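Local coordinates for DNA repair protein RAD2 (Saccharomyces cerevisiae, PDB 4Q0W) that cuts single-stranded DNA as an endonuclease, probably with the help of bound magnesium, making the incision essential to excision repair of damaged DNA, at residues M233-Q238 with E258-F263. Numbering follows the deposited sequence.
Sequences MIELAQ and EVIAEF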
loop_
_atom_site.group_PDB
_atom_site.type_symbol
_atom_site.label_atom_id
_atom_site.label_comp_id
_atom_site.label_asym_id
_atom_site.label_seq_id
_atom_site.Cartn_x
_atom_site.Cartn_y
_atom_site.Cartn_z
ATOM N N MET A 233 -13.847 18.539 9.473
ATOM C CA MET A 233 -13.171 17.428 10.147
ATOM C C MET A 233 -14.173 16.344 10.533
ATOM O O MET A 233 -13.898 15.148 10.411
ATOM C CB MET A 233 -12.422 17.928 11.390
ATOM C CG MET A 233 -11.199 18.795 11.052
ATOM S SD MET A 233 -10.219 19.275 12.501
ATOM C CE MET A 233 -11.335 20.422 13.284
ATOM N N ILE A 234 -15.343 16.765 10.997
ATOM C CA ILE A 234 -16.363 15.803 11.378
ATOM C C ILE A 234 -16.841 15.054 10.115
ATOM O O ILE A 234 -17.158 13.869 10.172
ATOM C CB ILE A 234 -17.528 16.495 12.111
ATOM C CG1 ILE A 234 -17.044 17.084 13.433
ATOM C CG2 ILE A 234 -18.692 15.526 12.346
ATOM C CD1 ILE A 234 -18.120 17.857 14.208
ATOM N N GLU A 235 -16.855 15.728 8.966
ATOM C CA GLU A 235 -17.304 15.065 7.738
ATOM C C GLU A 235 -16.206 14.186 7.151
ATOM O O GLU A 235 -16.491 13.135 6.577
ATOM C CB GLU A 235 -17.823 16.081 6.711
ATOM C CG GLU A 235 -19.110 16.812 7.159
ATOM C CD GLU A 235 -19.963 17.282 5.971
ATOM O OE1 GLU A 235 -19.393 17.586 4.896
ATOM O OE2 GLU A 235 -21.206 17.333 6.108
ATOM N N LEU A 236 -14.950 14.614 7.290
ATOM C CA LEU A 236 -13.816 13.732 6.983
ATOM C C LEU A 236 -13.883 12.412 7.769
ATOM O O LEU A 236 -13.583 11.335 7.234
ATOM C CB LEU A 236 -12.491 14.428 7.295
ATOM C CG LEU A 236 -11.903 15.428 6.314
ATOM C CD1 LEU A 236 -10.628 16.066 6.930
ATOM C CD2 LEU A 236 -11.585 14.742 4.964
ATOM N N ALA A 237 -14.277 12.486 9.038
ATOM C CA ALA A 237 -14.385 11.276 9.853
ATOM C C ALA A 237 -15.314 10.271 9.161
ATOM O O ALA A 237 -15.063 9.059 9.159
ATOM C CB ALA A 237 -14.886 11.612 11.240
ATOM N N GLN A 238 -16.373 10.784 8.541
ATOM C CA GLN A 238 -17.347 9.912 7.881
ATOM C C GLN A 238 -16.875 9.345 6.548
ATOM O O GLN A 238 -17.562 8.520 5.934
ATOM C CB GLN A 238 -18.680 10.647 7.726
ATOM C CG GLN A 238 -19.332 10.889 9.077
ATOM C CD GLN A 238 -20.437 11.903 9.013
ATOM O OE1 GLN A 238 -21.548 11.599 8.575
ATOM N NE2 GLN A 238 -20.143 13.125 9.448
ATOM N N GLU A 258 -9.897 15.190 -1.215
ATOM C CA GLU A 258 -10.384 15.610 -2.531
ATOM C C GLU A 258 -11.899 15.801 -2.529
ATOM O O GLU A 258 -12.409 16.792 -3.067
ATOM C CB GLU A 258 -9.990 14.598 -3.608
ATOM C CG GLU A 258 -8.521 14.648 -3.999
ATOM C CD GLU A 258 -8.119 13.502 -4.917
ATOM O OE1 GLU A 258 -8.987 12.657 -5.245
ATOM O OE2 GLU A 258 -6.932 13.448 -5.306
ATOM N N VAL A 259 -12.619 14.854 -1.925
ATOM C CA VAL A 259 -14.075 14.951 -1.833
ATOM C C VAL A 259 -14.528 16.246 -1.142
ATOM O O VAL A 259 -15.420 16.962 -1.627
ATOM C CB VAL A 259 -14.670 13.723 -1.106
ATOM C CG1 VAL A 259 -16.105 13.988 -0.675
ATOM C CG2 VAL A 259 -14.593 12.488 -1.999
ATOM N N ILE A 260 -13.919 16.556 -0.007
ATOM C CA ILE A 260 -14.303 17.761 0.725
ATOM C C ILE A 260 -13.958 19.009 -0.094
ATOM O O ILE A 260 -14.738 19.954 -0.159
ATOM C CB ILE A 260 -13.618 17.821 2.102
ATOM C CG1 ILE A 260 -14.023 16.613 2.940
ATOM C CG2 ILE A 260 -13.956 19.120 2.833
ATOM C CD1 ILE A 260 -15.528 16.462 3.121
ATOM N N ALA A 261 -12.793 19.001 -0.734
ATOM C CA ALA A 261 -12.368 20.140 -1.549
ATOM C C ALA A 261 -13.288 20.353 -2.752
ATOM O O ALA A 261 -13.694 21.478 -3.046
ATOM C CB ALA A 261 -10.919 19.957 -2.007
ATOM N N GLU A 262 -13.624 19.270 -3.444
ATOM C CA GLU A 262 -14.397 19.394 -4.673
ATOM C C GLU A 262 -15.892 19.621 -4.439
ATOM O O GLU A 262 -16.516 20.348 -5.199
ATOM C CB GLU A 262 -14.164 18.192 -5.589
ATOM C CG GLU A 262 -14.106 18.544 -7.084
ATOM C CD GLU A 262 -12.798 19.220 -7.490
ATOM O OE1 GLU A 262 -12.376 19.046 -8.654
ATOM O OE2 GLU A 262 -12.188 19.920 -6.649
ATOM N N PHE A 263 -16.460 19.035 -3.385
ATOM C CA PHE A 263 -17.899 19.165 -3.140
ATOM C C PHE A 263 -18.292 20.112 -1.999
ATOM O O PHE A 263 -19.465 20.503 -1.871
ATOM C CB PHE A 263 -18.530 17.773 -2.949
ATOM C CG PHE A 263 -18.382 16.889 -4.151
ATOM C CD1 PHE A 263 -19.262 17.004 -5.223
ATOM C CD2 PHE A 263 -17.339 15.975 -4.238
ATOM C CE1 PHE A 263 -19.119 16.199 -6.353
ATOM C CE2 PHE A 263 -17.191 15.165 -5.371
ATOM C CZ PHE A 263 -18.086 15.281 -6.427
#
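I260 pushes its ethyl branch between L236 and E235, and this one side chain makes both close approaches between segments 233-238 and 258-263. Its CG1 lies 3.7 Å from L236 CD2 and 4.2 Å from L236 CG, so one methyl and the branch point of the leucine meet the methylene of the isoleucine, the two side chains crossing obliquely. Farther along, I260 CD1 reaches 4.3 Å from E235 CB, a looser contact with the aliphatic root of the glutamate. With chi1 at -60°, CG1 lies beside the backbone N and anti to the carbonyl carbon, where it meets L236; chi2 at -56° then swings CD1 toward E235 CB. L236 and I260 are also the nearest backbone pair, with 7.5 Å between L236 CA and I260 CA. No hydrogen bond spans the two segments. Both helices belong to the I-domain, and their arrangement, with a glycine-rich connection and a potassium ion about 11 Å from the L236 side chain, is consistent with the helix-two-turn-helix of XPG/RAD2-family nucleases, which in relatives such as FEN1 binds potassium and grips the DNA backbone. E235 OE1 accepts a hydrogen bond from L266 N, past the end of helix 253-263. The L236 side chain stands about 10 Å from that of D194, a residue that holds calcium here. The contact's nearest atom is about 5 Å from the bound DNA.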